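PDB 2QM2: type III effector from Vibrio parahaemolyticus, which is of unknown function but probably acts as a HopJ-type effector delivered by a type III secretion system. Local coordinates for residues T32-I37 and C64-F69; D39-T44 and S120-K125; T44-T49 and I115-S120; L75-T80 and R105-T110. One frame throughout, in Å; residues are numbered along the deposited sequence. Where two conformers were deposited one is given.

Contact 1: T32-I37 and C64-F69; sequences TTMAVI and CKIFAF
I37 places CG1 anti to its carbonyl carbon (chi1 -78°), and F69 swings its ring out with CG anti to the backbone N (chi1 175°); the two torsions bring the isoleucine branch and the phenylalanine together between the helices. I37 CG1 comes to 3.4 Å from F69 CD1, meeting the ring obliquely, while I37 CD1 runs back over the root of the same side chain, 3.7 Å from F69 CB. That methyl also reaches the backbone of the helix that carries F69, with I37 CD1 3.9 Å from K65 O. V36 adds a looser touch, its CG1 lying 4.4 Å from F69 CE1. One turn back, the chain of selenomethionine M34 is bent at chi2 and chi3, which curls its end toward 64-69: CE sits 3.8 Å from I66 CD1, and SE lies beside K65 CD. The T33 side chain crosses that of I66 at about a right angle, with T33 CG2 3.8 Å from I66 CG1, so I66 takes up both M34 and T33. No hydrogen bond spans the interface. The threonine hydroxyl is used instead by C83 O, and the K65 chain, after its aliphatic part has packed, leads away toward a cation-pi contact with the F43 ring. L122 of strand 122-124 packs on both I37 and F69, and F17 of helix 14-23 packs on T33 and V36. The axes of segments 32-37 and 64-69 approach to 10.5 Å and cross at 65°, an apolar crossing of helices 30-40 and 61-72 in the buried core of this mixed helix-and-sheet HopJ fold.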
loop_
_atom_site.group_PDB
_atom_site.type_symbol
_atom_site.label_atom_id
_atom_site.label_comp_id
_atom_site.label_asym_id
_atom_site.label_seq_id
_atom_site.Cartn_x
_atom_site.Cartn_y
_atom_site.Cartn_z
ATOM N N THR A 32 -17.098 11.290 -5.371
ATOM C CA THR A 32 -16.174 11.353 -6.504
ATOM C C THR A 32 -15.093 10.285 -6.306
ATOM O O THR A 32 -14.804 9.498 -7.211
ATOM C CB THR A 32 -15.593 12.802 -6.658
ATOM O OG1 THR A 32 -16.619 13.654 -7.175
ATOM C CG2 THR A 32 -14.434 12.861 -7.603
ATOM N N THR A 33 -14.545 10.221 -5.104
ATOM C CA THR A 33 -13.631 9.156 -4.765
ATOM C C THR A 33 -14.331 7.792 -4.938
ATOM O O THR A 33 -13.804 6.908 -5.615
ATOM C CB THR A 33 -13.076 9.313 -3.352
ATOM O OG1 THR A 33 -12.537 10.639 -3.180
ATOM C CG2 THR A 33 -11.968 8.333 -3.141
HETATM N N MSE A 34 -15.522 7.624 -4.356
HETATM C CA MSE A 34 -16.219 6.332 -4.455
HETATM C C MSE A 34 -16.342 5.972 -5.917
HETATM O O MSE A 34 -15.997 4.865 -6.298
HETATM C CB MSE A 34 -17.573 6.332 -3.765
HETATM C CG MSE A 34 -17.539 6.253 -2.254
HETATM SE SE MSE A 34 -16.263 4.994 -1.493
HETATM C CE MSE A 34 -14.819 6.277 -1.335
ATOM N N ALA A 35 -16.746 6.932 -6.753
ATOM C CA ALA A 35 -16.861 6.658 -8.188
ATOM C C ALA A 35 -15.599 6.199 -8.884
ATOM O O ALA A 35 -15.633 5.201 -9.621
ATOM C CB ALA A 35 -17.507 7.826 -8.959
ATOM N N VAL A 36 -14.494 6.921 -8.681
ATOM C CA VAL A 36 -13.243 6.557 -9.292
ATOM C C VAL A 36 -12.868 5.146 -8.933
ATOM O O VAL A 36 -12.374 4.432 -9.757
ATOM C CB VAL A 36 -12.040 7.461 -8.866
ATOM C CG1 VAL A 36 -10.835 7.171 -9.745
ATOM C CG2 VAL A 36 -12.390 8.860 -9.068
ATOM N N ILE A 37 -13.052 4.779 -7.675
ATOM C CA ILE A 37 -12.489 3.579 -7.192
ATOM C C ILE A 37 -13.351 2.434 -7.721
ATOM O O ILE A 37 -12.833 1.399 -8.068
ATOM C CB ILE A 37 -12.492 3.509 -5.602
ATOM C CG1 ILE A 37 -11.359 4.357 -5.001
ATOM C CG2 ILE A 37 -12.486 2.020 -5.132
ATOM C CD1 ILE A 37 -11.544 4.731 -3.491
ATOM N N CYS A 64 -11.982 1.635 3.993
ATOM C CA CYS A 64 -11.227 0.526 3.469
ATOM C C CYS A 64 -10.794 0.889 2.057
ATOM O O CYS A 64 -9.567 0.903 1.708
ATOM C CB CYS A 64 -12.042 -0.772 3.474
ATOM S SG CYS A 64 -11.032 -2.144 3.011
ATOM N N LYS A 65 -11.773 1.246 1.246
ATOM C CA LYS A 65 -11.444 1.594 -0.141
ATOM C C LYS A 65 -10.444 2.781 -0.205
ATOM O O LYS A 65 -9.449 2.660 -0.895
ATOM C CB LYS A 65 -12.703 1.899 -0.871
ATOM C CG LYS A 65 -13.587 0.683 -1.125
ATOM C CD LYS A 65 -14.995 1.172 -1.432
ATOM C CE LYS A 65 -16.006 0.051 -1.246
ATOM N NZ LYS A 65 -16.578 -0.459 -2.487
ATOM N N ILE A 66 -10.662 3.888 0.530
ATOM C CA ILE A 66 -9.693 5.021 0.418
ATOM C C ILE A 66 -8.271 4.671 0.790
ATOM O O ILE A 66 -7.378 4.930 0.029
ATOM C CB ILE A 66 -10.149 6.292 1.120
ATOM C CG1 ILE A 66 -11.335 6.870 0.324
ATOM C CG2 ILE A 66 -8.949 7.383 1.179
ATOM C CD1 ILE A 66 -12.351 7.613 1.159
ATOM N N PHE A 67 -8.056 4.057 1.966
ATOM C CA PHE A 67 -6.726 3.652 2.297
ATOM C C PHE A 67 -6.094 2.729 1.275
ATOM O O PHE A 67 -4.948 2.947 0.932
ATOM C CB PHE A 67 -6.659 3.047 3.704
ATOM C CG PHE A 67 -7.137 3.976 4.759
ATOM C CD1 PHE A 67 -8.158 3.608 5.616
ATOM C CD2 PHE A 67 -6.572 5.255 4.882
ATOM C CE1 PHE A 67 -8.621 4.512 6.609
ATOM C CE2 PHE A 67 -7.012 6.148 5.857
ATOM C CZ PHE A 67 -8.035 5.758 6.742
ATOM N N ALA A 68 -6.793 1.688 0.813
ATOM C CA ALA A 68 -6.201 0.804 -0.180
ATOM C C ALA A 68 -5.912 1.592 -1.470
ATOM O O ALA A 68 -4.884 1.399 -2.118
ATOM C CB ALA A 68 -7.139 -0.403 -0.487
ATOM N N PHE A 69 -6.820 2.487 -1.837
ATOM C CA PHE A 69 -6.621 3.301 -3.021
ATOM C C PHE A 69 -5.392 4.280 -2.875
ATOM O O PHE A 69 -4.670 4.561 -3.857
ATOM C CB PHE A 69 -7.934 4.058 -3.281
ATOM C CG PHE A 69 -7.872 5.056 -4.403
ATOM C CD1 PHE A 69 -8.090 4.667 -5.712
ATOM C CD2 PHE A 69 -7.634 6.406 -4.139
ATOM C CE1 PHE A 69 -8.025 5.614 -6.786
ATOM C CE2 PHE A 69 -7.597 7.370 -5.182
ATOM C CZ PHE A 69 -7.769 6.967 -6.516
#

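Contact 2: D39-T44 and S120-K125; sequences DNYDFT and SALTAK
N40 O takes the backbone N of K125 at 3.0 Å in an almost straight bond (174°), with the donor standing above the carbonyl plane. Farther along, D42 N gives to T123 O (2.8 Å), but the return bond from T123 N to D42 O is weak, so 41-43 and 122-124 make a short, irregular and weakly bonded antiparallel pairing. Just beyond it, T44 N bonds to A121 O (2.7 Å). Side chains fill in round this backbone. Y41 has L122 CD1 over one ring face and T123 O at its edge, and Y41 CB lies 4.0 Å from L122 CD2. L122 CD2 also meets the edge of the F43 ring, 4.0 Å from F43 CD2. D42 CB packs on T123 CG2 at 3.8 Å.

In the next shell, Y41 OH is bonded to N73 ND2, which fixes the far end of the ring, and L72 and L14 pack against Y41. The T123 and A124 side chains pack against E118 and Q116 of the second subunit. K125 NZ is held mainly by E38 O, with D39 O a weak second partner (3.2 Å). Carbonyls in the last part of helix 30-40 thus offer a partly negative site that would probably favour the charged lysine.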
loop_
_atom_site.group_PDB
_atom_site.type_symbol
_atom_site.label_atom_id
_atom_site.label_comp_id
_atom_site.label_asym_id
_atom_site.label_seq_id
_atom_site.Cartn_x
_atom_site.Cartn_y
_atom_site.Cartn_z
ATOM N N ASP A 39 -15.239 2.381 -10.462
ATOM C CA ASP A 39 -14.964 2.294 -11.922
ATOM C C ASP A 39 -13.581 1.712 -12.283
ATOM O O ASP A 39 -13.360 1.304 -13.414
ATOM C CB ASP A 39 -14.962 3.688 -12.550
ATOM C CG ASP A 39 -16.328 4.291 -12.709
ATOM O OD1 ASP A 39 -17.361 3.559 -12.700
ATOM O OD2 ASP A 39 -16.357 5.532 -12.885
ATOM N N ASN A 40 -12.642 1.713 -11.347
ATOM C CA ASN A 40 -11.256 1.412 -11.717
ATOM C C ASN A 40 -10.643 0.223 -10.988
ATOM O O ASN A 40 -9.508 -0.183 -11.283
ATOM C CB ASN A 40 -10.370 2.661 -11.566
ATOM C CG ASN A 40 -10.679 3.723 -12.617
ATOM O OD1 ASN A 40 -10.264 3.627 -13.780
ATOM N ND2 ASN A 40 -11.405 4.740 -12.210
ATOM N N TYR A 41 -11.397 -0.346 -10.053
ATOM C CA TYR A 41 -10.884 -1.443 -9.245
ATOM C C TYR A 41 -11.944 -2.476 -8.915
ATOM O O TYR A 41 -13.144 -2.158 -8.820
ATOM C CB TYR A 41 -10.400 -0.891 -7.938
ATOM C CG TYR A 41 -9.291 0.102 -8.044
ATOM C CD1 TYR A 41 -9.548 1.454 -7.974
ATOM C CD2 TYR A 41 -7.960 -0.313 -8.224
ATOM C CE1 TYR A 41 -8.531 2.375 -8.070
ATOM C CE2 TYR A 41 -6.943 0.596 -8.332
ATOM C CZ TYR A 41 -7.228 1.941 -8.240
ATOM O OH TYR A 41 -6.217 2.869 -8.329
ATOM N N ASP A 42 -11.507 -3.707 -8.686
ATOM C CA ASP A 42 -12.367 -4.710 -8.058
ATOM C C ASP A 42 -12.164 -4.708 -6.550
ATOM O O ASP A 42 -11.047 -4.833 -6.077
ATOM C CB ASP A 42 -12.121 -6.118 -8.631
ATOM C CG ASP A 42 -12.522 -6.220 -10.075
ATOM O OD1 ASP A 42 -13.645 -5.785 -10.382
ATOM O OD2 ASP A 42 -11.716 -6.719 -10.892
ATOM N N PHE A 43 -13.255 -4.566 -5.814
ATOM C CA PHE A 43 -13.203 -4.450 -4.353
ATOM C C PHE A 43 -13.416 -5.787 -3.715
ATOM O O PHE A 43 -14.334 -6.547 -4.085
ATOM C CB PHE A 43 -14.273 -3.495 -3.832
ATOM C CG PHE A 43 -14.431 -3.497 -2.322
ATOM C CD1 PHE A 43 -15.638 -3.906 -1.738
ATOM C CD2 PHE A 43 -13.382 -3.063 -1.488
ATOM C CE1 PHE A 43 -15.794 -3.874 -0.331
ATOM C CE2 PHE A 43 -13.527 -3.029 -0.093
ATOM C CZ PHE A 43 -14.713 -3.420 0.488
ATOM N N THR A 44 -12.591 -6.052 -2.711
ATOM C CA THR A 44 -12.700 -7.287 -2.005
ATOM C C THR A 44 -12.625 -6.944 -0.525
ATOM O O THR A 44 -11.601 -6.473 -0.067
ATOM C CB THR A 44 -11.606 -8.290 -2.523
ATOM O OG1 THR A 44 -11.748 -9.542 -1.868
ATOM C CG2 THR A 44 -10.210 -7.768 -2.274
ATOM N N SER A 120 -5.597 -7.901 0.487
ATOM C CA SER A 120 -5.743 -6.835 -0.469
ATOM C C SER A 120 -7.218 -6.412 -0.564
ATOM O O SER A 120 -8.106 -7.278 -0.738
ATOM C CB SER A 120 -5.221 -7.299 -1.809
ATOM O OG SER A 120 -5.618 -6.373 -2.807
ATOM N N ALA A 121 -7.497 -5.115 -0.408
ATOM C CA ALA A 121 -8.895 -4.683 -0.565
ATOM C C ALA A 121 -9.258 -4.334 -2.014
ATOM O O ALA A 121 -10.411 -4.505 -2.447
ATOM C CB ALA A 121 -9.243 -3.549 0.357
ATOM N N LEU A 122 -8.270 -3.854 -2.753
ATOM C CA LEU A 122 -8.470 -3.434 -4.103
ATOM C C LEU A 122 -7.475 -4.064 -5.070
ATOM O O LEU A 122 -6.363 -4.481 -4.701
ATOM C CB LEU A 122 -8.377 -1.908 -4.231
ATOM C CG LEU A 122 -9.384 -1.005 -3.528
ATOM C CD1 LEU A 122 -8.918 0.536 -3.654
ATOM C CD2 LEU A 122 -10.774 -1.235 -3.963
ATOM N N THR A 123 -7.886 -4.081 -6.324
ATOM C CA THR A 123 -7.062 -4.604 -7.339
ATOM C C THR A 123 -7.523 -3.913 -8.609
ATOM O O THR A 123 -8.725 -3.757 -8.829
ATOM C CB THR A 123 -7.149 -6.189 -7.352
ATOM O OG1 THR A 123 -5.987 -6.752 -7.958
ATOM C CG2 THR A 123 -8.395 -6.734 -8.010
ATOM N N ALA A 124 -6.566 -3.462 -9.424
ATOM C CA ALA A 124 -6.898 -2.674 -10.610
ATOM C C ALA A 124 -7.690 -3.519 -11.583
ATOM O O ALA A 124 -7.429 -4.714 -11.720
ATOM C CB ALA A 124 -5.643 -2.099 -11.260
ATOM N N LYS A 125 -8.691 -2.920 -12.226
ATOM C CA LYS A 125 -9.394 -3.625 -13.299
ATOM C C LYS A 125 -8.460 -3.727 -14.526
ATOM O O LYS A 125 -8.482 -4.711 -15.288
ATOM C CB LYS A 125 -10.688 -2.921 -13.689
ATOM C CG LYS A 125 -11.862 -3.124 -12.747
ATOM C CD LYS A 125 -13.112 -2.586 -13.411
ATOM C CE LYS A 125 -14.262 -2.454 -12.428
ATOM N NZ LYS A 125 -15.099 -1.252 -12.785
ATOM O OXT LYS A 125 -7.643 -2.806 -14.750
#

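Contact 3: T44-T49 and I115-S120; sequences TPAAFT and IQFETS. With K (potassium ion), chain C.
F48 and F117 lie side by side and point the same way, their ring planes nearly parallel at 12° but slid apart, with centroids 5.0 Å from each other. The slide leaves F48 CB over one face of F117, 3.8 Å from the ring centroid. F48 reaches this place with CG between its backbone N and carbonyl carbon (chi1 66°). A46 CB stands at the edge of F117, near its plane, and I115 CD1 at the edge of F48, 4.2 Å from F48 CD2. Beyond the rings, A46 CB is squeezed against T119 CG2, and A47 CB meets E118 CG at 3.5 Å. The backbones form an antiparallel pair: F48 and F117 make a non-hydrogen-bonded pair, while T49 and Q116 exchange both bonds, T49 N to Q116 O at 2.9 Å and Q116 N to T49 O at 3.0 Å. E118 N extends the pairing to A47 O (2.9 Å, 170°). At the strand's start, I115 O binds the potassium ion at 2.7 Å, together with two waters, W112 O, E113 O and N73 O of the second subunit. That subunit also takes the Q116 amide, NE2 bonding to its N73 OD1, and backbone bonds from F117 and E118. Within this chain, strand 48-50 lies between 53-55 and 115-117; helix 61-72 packs against F48, I115 and F117, while F107 of helix 102-110 touches I115.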
loop_
_atom_site.group_PDB
_atom_site.type_symbol
_atom_site.label_atom_id
_atom_site.label_comp_id
_atom_site.label_asym_id
_atom_site.label_seq_id
_atom_site.Cartn_x
_atom_site.Cartn_y
_atom_site.Cartn_z
ATOM N N THR A 44 -12.591 -6.052 -2.711
ATOM C CA THR A 44 -12.700 -7.287 -2.005
ATOM C C THR A 44 -12.625 -6.944 -0.525
ATOM O O THR A 44 -11.601 -6.473 -0.067
ATOM C CB THR A 44 -11.606 -8.290 -2.523
ATOM O OG1 THR A 44 -11.748 -9.542 -1.868
ATOM C CG2 THR A 44 -10.210 -7.768 -2.274
ATOM N N PRO A 45 -13.746 -7.106 0.216
ATOM C CA PRO A 45 -13.769 -6.771 1.654
ATOM C C PRO A 45 -12.564 -7.323 2.426
ATOM O O PRO A 45 -12.314 -8.522 2.408
ATOM C CB PRO A 45 -15.062 -7.427 2.146
ATOM C CG PRO A 45 -15.953 -7.368 0.944
ATOM C CD PRO A 45 -15.059 -7.612 -0.240
ATOM N N ALA A 46 -11.852 -6.443 3.117
ATOM C CA ALA A 46 -10.658 -6.831 3.867
ATOM C C ALA A 46 -10.680 -6.253 5.284
ATOM O O ALA A 46 -11.114 -5.137 5.475
ATOM C CB ALA A 46 -9.392 -6.374 3.110
ATOM N N ALA A 47 -10.253 -7.023 6.283
ATOM C CA ALA A 47 -10.041 -6.485 7.602
ATOM C C ALA A 47 -8.759 -5.659 7.606
ATOM O O ALA A 47 -7.791 -5.980 6.933
ATOM C CB ALA A 47 -9.976 -7.615 8.677
ATOM N N PHE A 48 -8.740 -4.585 8.362
ATOM C CA PHE A 48 -7.511 -3.801 8.463
ATOM C C PHE A 48 -7.494 -3.072 9.762
ATOM O O PHE A 48 -8.541 -2.771 10.322
ATOM C CB PHE A 48 -7.366 -2.837 7.304
ATOM C CG PHE A 48 -8.401 -1.751 7.261
ATOM C CD1 PHE A 48 -9.713 -2.021 6.851
ATOM C CD2 PHE A 48 -8.043 -0.429 7.544
ATOM C CE1 PHE A 48 -10.662 -0.974 6.760
ATOM C CE2 PHE A 48 -9.001 0.608 7.478
ATOM C CZ PHE A 48 -10.294 0.332 7.100
ATOM N N THR A 49 -6.305 -2.825 10.291
ATOM C CA THR A 49 -6.216 -2.004 11.483
ATOM C C THR A 49 -5.706 -0.640 11.054
ATOM O O THR A 49 -5.081 -0.502 10.010
ATOM C CB THR A 49 -5.418 -2.659 12.693
ATOM O OG1 THR A 49 -4.103 -2.111 12.812
ATOM C CG2 THR A 49 -5.324 -4.136 12.555
ATOM N N ILE A 115 -1.347 1.721 9.456
ATOM C CA ILE A 115 -2.281 0.979 8.638
ATOM C C ILE A 115 -1.765 -0.425 8.427
ATOM O O ILE A 115 -0.611 -0.601 8.034
ATOM C CB ILE A 115 -2.525 1.672 7.232
ATOM C CG1 ILE A 115 -3.457 2.887 7.379
ATOM C CG2 ILE A 115 -3.059 0.647 6.210
ATOM C CD1 ILE A 115 -4.986 2.522 7.593
ATOM N N GLN A 116 -2.599 -1.429 8.626
ATOM C CA GLN A 116 -2.182 -2.799 8.222
ATOM C C GLN A 116 -3.337 -3.579 7.752
ATOM O O GLN A 116 -4.264 -3.748 8.478
ATOM C CB GLN A 116 -1.570 -3.575 9.402
ATOM C CG GLN A 116 -0.954 -4.936 9.085
ATOM C CD GLN A 116 -0.286 -5.584 10.342
ATOM O OE1 GLN A 116 -0.904 -5.748 11.370
ATOM N NE2 GLN A 116 0.977 -5.919 10.229
ATOM N N PHE A 117 -3.239 -4.114 6.555
ATOM C CA PHE A 117 -4.329 -4.856 5.912
ATOM C C PHE A 117 -4.101 -6.333 6.100
ATOM O O PHE A 117 -2.953 -6.836 5.973
ATOM C CB PHE A 117 -4.378 -4.522 4.388
ATOM C CG PHE A 117 -5.182 -3.281 4.074
ATOM C CD1 PHE A 117 -4.607 -2.038 4.165
ATOM C CD2 PHE A 117 -6.529 -3.370 3.780
ATOM C CE1 PHE A 117 -5.367 -0.890 3.938
ATOM C CE2 PHE A 117 -7.296 -2.258 3.571
ATOM C CZ PHE A 117 -6.693 -0.997 3.617
ATOM N N GLU A 118 -5.184 -7.051 6.317
ATOM C CA GLU A 118 -5.121 -8.531 6.352
ATOM C C GLU A 118 -4.956 -9.112 4.970
ATOM O O GLU A 118 -4.310 -10.140 4.773
ATOM C CB GLU A 118 -6.403 -9.117 6.927
ATOM C CG GLU A 118 -6.688 -8.823 8.354
ATOM C CD GLU A 118 -5.630 -9.289 9.298
ATOM O OE1 GLU A 118 -4.751 -8.449 9.668
ATOM O OE2 GLU A 118 -5.687 -10.479 9.693
ATOM N N THR A 119 -5.636 -8.474 4.027
ATOM C CA THR A 119 -5.679 -8.923 2.664
ATOM C C THR A 119 -5.896 -7.719 1.757
ATOM O O THR A 119 -6.244 -6.622 2.206
ATOM C CB THR A 119 -6.796 -10.016 2.447
ATOM O OG1 THR A 119 -6.730 -10.514 1.093
ATOM C CG2 THR A 119 -8.153 -9.461 2.697
ATOM N N SER A 120 -5.597 -7.901 0.487
ATOM C CA SER A 120 -5.743 -6.835 -0.469
ATOM C C SER A 120 -7.218 -6.412 -0.564
ATOM O O SER A 120 -8.106 -7.278 -0.738
ATOM C CB SER A 120 -5.221 -7.299 -1.809
ATOM O OG SER A 120 -5.618 -6.373 -2.807
HETATM K K K C . 1.951 0.031 8.572
HETATM O O HOH W 1 4.090 1.052 7.500
HETATM O O HOH W 2 2.564 -2.741 9.810
#

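Contact 4: L75-T80 and R105-T110; sequences LDKEAT and RNFMVT
K77, F107 and T80 carry most of this contact. The aliphatic part of K77 slides past F107 in the opposite direction and lays CG over one face of the ring, 4.0 Å from F107 CE2 and offset toward the rim. With CG anti to the backbone N (chi1 -165°), the lysine chain sets out toward the ring, and further bends carry its end past it to the backbone of 105-110, where K77 CE lies 3.8 Å from M108 O. The exact place of NZ is doubtful, because the model brings it too close to that carbonyl. T80 crosses F107 at about a right angle, its methyl CG2 3.4 Å from F107 CE2 in an oblique approach. Its other branch turns back into its own helix: T80 OG1 bonds to D76 O at 2.8 Å, and T80 N bonds to the same oxygen at 2.7 Å. The hydroxyl donor stands above the carbonyl plane, 44° out of it. F107 is also met edge-to-face by F67 and W112, and L81 packs on it. Chemically, then, the interface is divided: a methyl and a methylene chain pack on a buried phenylalanine, while the lysine's probably charged end heads toward the carbonyls near the C-terminal end of helix 102-110, where its exact contact is uncertain.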
loop_
_atom_site.group_PDB
_atom_site.type_symbol
_atom_site.label_atom_id
_atom_site.label_comp_id
_atom_site.label_asym_id
_atom_site.label_seq_id
_atom_site.Cartn_x
_atom_site.Cartn_y
_atom_site.Cartn_z
ATOM N N LEU A 75 -0.253 7.472 -2.673
ATOM C CA LEU A 75 -0.665 8.715 -2.129
ATOM C C LEU A 75 -0.117 8.962 -0.731
ATOM O O LEU A 75 0.003 8.070 0.117
ATOM C CB LEU A 75 -2.171 8.807 -2.084
ATOM C CG LEU A 75 -2.884 8.804 -3.411
ATOM C CD1 LEU A 75 -4.381 9.174 -3.150
ATOM C CD2 LEU A 75 -2.214 9.735 -4.393
ATOM N N ASP A 76 0.231 10.232 -0.570
ATOM C CA ASP A 76 0.514 10.863 0.668
ATOM C C ASP A 76 -0.585 10.719 1.732
ATOM O O ASP A 76 -1.757 10.601 1.417
ATOM C CB ASP A 76 0.560 12.345 0.324
ATOM C CG ASP A 76 1.727 12.975 0.870
ATOM O OD1 ASP A 76 2.586 12.190 1.335
ATOM O OD2 ASP A 76 1.798 14.214 0.836
ATOM N N LYS A 77 -0.184 10.779 2.997
ATOM C CA LYS A 77 -1.107 10.844 4.106
ATOM C C LYS A 77 -2.194 11.901 3.858
ATOM O O LYS A 77 -3.369 11.572 3.837
ATOM C CB LYS A 77 -0.376 11.190 5.380
ATOM C CG LYS A 77 -1.212 10.907 6.615
ATOM C CD LYS A 77 -1.234 12.055 7.607
ATOM C CE LYS A 77 -0.106 11.942 8.587
ATOM N NZ LYS A 77 -0.636 11.916 9.973
ATOM N N GLU A 78 -1.767 13.151 3.674
ATOM C CA GLU A 78 -2.661 14.278 3.480
ATOM C C GLU A 78 -3.527 14.087 2.239
ATOM O O GLU A 78 -4.706 14.391 2.272
ATOM C CB GLU A 78 -1.875 15.608 3.424
ATOM C CG GLU A 78 -2.746 16.791 3.082
ATOM C CD GLU A 78 -2.212 18.160 3.530
ATOM O OE1 GLU A 78 -2.720 19.174 2.978
ATOM O OE2 GLU A 78 -1.321 18.234 4.419
ATOM N N ALA A 79 -2.941 13.564 1.166
ATOM C CA ALA A 79 -3.672 13.345 -0.088
ATOM C C ALA A 79 -4.733 12.221 0.090
ATOM O O ALA A 79 -5.817 12.269 -0.447
ATOM C CB ALA A 79 -2.674 13.015 -1.253
ATOM N N THR A 80 -4.383 11.214 0.879
ATOM C CA THR A 80 -5.283 10.101 1.131
ATOM C C THR A 80 -6.444 10.675 1.969
ATOM O O THR A 80 -7.585 10.220 1.863
ATOM C CB THR A 80 -4.506 8.967 1.843
ATOM O OG1 THR A 80 -3.537 8.432 0.940
ATOM C CG2 THR A 80 -5.390 7.906 2.342
ATOM N N ARG A 105 -9.693 10.069 12.033
ATOM C CA ARG A 105 -9.033 10.724 13.115
ATOM C C ARG A 105 -7.811 9.910 13.392
ATOM O O ARG A 105 -6.742 10.440 13.586
ATOM C CB ARG A 105 -9.965 10.936 14.298
ATOM C CG ARG A 105 -11.118 11.870 13.922
ATOM C CD ARG A 105 -11.858 12.259 15.162
ATOM N NE ARG A 105 -13.026 13.112 14.932
ATOM C CZ ARG A 105 -13.012 14.430 15.077
ATOM N NH1 ARG A 105 -11.869 15.067 15.417
ATOM N NH2 ARG A 105 -14.120 15.127 14.885
ATOM N N ASN A 106 -7.965 8.606 13.295
ATOM C CA ASN A 106 -6.835 7.707 13.494
ATOM C C ASN A 106 -5.696 7.798 12.489
ATOM O O ASN A 106 -4.540 7.783 12.874
ATOM C CB ASN A 106 -7.312 6.255 13.719
ATOM C CG ASN A 106 -7.545 5.977 15.163
ATOM O OD1 ASN A 106 -6.596 5.875 15.920
ATOM N ND2 ASN A 106 -8.811 5.897 15.580
ATOM N N PHE A 107 -6.023 7.917 11.217
ATOM C CA PHE A 107 -5.026 7.963 10.201
ATOM C C PHE A 107 -4.212 9.248 10.363
ATOM O O PHE A 107 -2.992 9.241 10.173
ATOM C CB PHE A 107 -5.713 7.954 8.873
ATOM C CG PHE A 107 -4.798 7.782 7.694
ATOM C CD1 PHE A 107 -3.877 6.742 7.638
ATOM C CD2 PHE A 107 -4.939 8.611 6.581
ATOM C CE1 PHE A 107 -3.064 6.558 6.498
ATOM C CE2 PHE A 107 -4.143 8.431 5.468
ATOM C CZ PHE A 107 -3.200 7.390 5.420
HETATM N N MSE A 108 -4.884 10.340 10.733
HETATM C CA MSE A 108 -4.221 11.641 10.871
HETATM C C MSE A 108 -3.133 11.577 11.907
HETATM O O MSE A 108 -2.120 12.229 11.745
HETATM C CB MSE A 108 -5.198 12.726 11.291
HETATM C CG MSE A 108 -6.149 13.228 10.265
HETATM SE SE MSE A 108 -7.395 14.485 11.164
HETATM C CE MSE A 108 -6.174 16.018 11.445
ATOM N N VAL A 109 -3.353 10.805 12.974
ATOM C CA VAL A 109 -2.347 10.603 14.002
ATOM C C VAL A 109 -1.220 9.621 13.558
ATOM O O VAL A 109 -0.057 10.028 13.455
ATOM C CB VAL A 109 -2.996 10.111 15.332
ATOM C CG1 VAL A 109 -1.901 9.837 16.411
ATOM C CG2 VAL A 109 -4.008 11.127 15.843
ATOM N N THR A 110 -1.591 8.356 13.278
ATOM C CA THR A 110 -0.640 7.303 12.922
ATOM C C THR A 110 -0.212 7.175 11.429
ATOM O O THR A 110 0.848 6.557 11.142
ATOM C CB THR A 110 -1.077 5.949 13.492
ATOM O OG1 THR A 110 -2.493 5.759 13.273
ATOM C CG2 THR A 110 -0.786 5.907 15.006
HETATM O O HOH W 3 2.019 9.979 10.690
#

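Overall arrangement
Helix 61-72 in contact 1 is the hub. F69 packs on Y41 of contact 2 (F69 CD1 to Y41 CE1, 3.3 Å), C64 and F67 on F48 of contact 3, and I66 on T80 of contact 4 (I66 CG2 to T80 O, 3.2 Å). Contacts 2 and 3 share T44 and S120, so the same two lengths of chain pair twice, as 41-43 with 122-124 and as 48-50 with 115-117; both contacts touch the second subunit. Contact 4 meets contact 3 through F107, whose side chain is about 8 Å from the potassium ion. Contacts 2 and 4, with centres about 21 Å apart, do not touch.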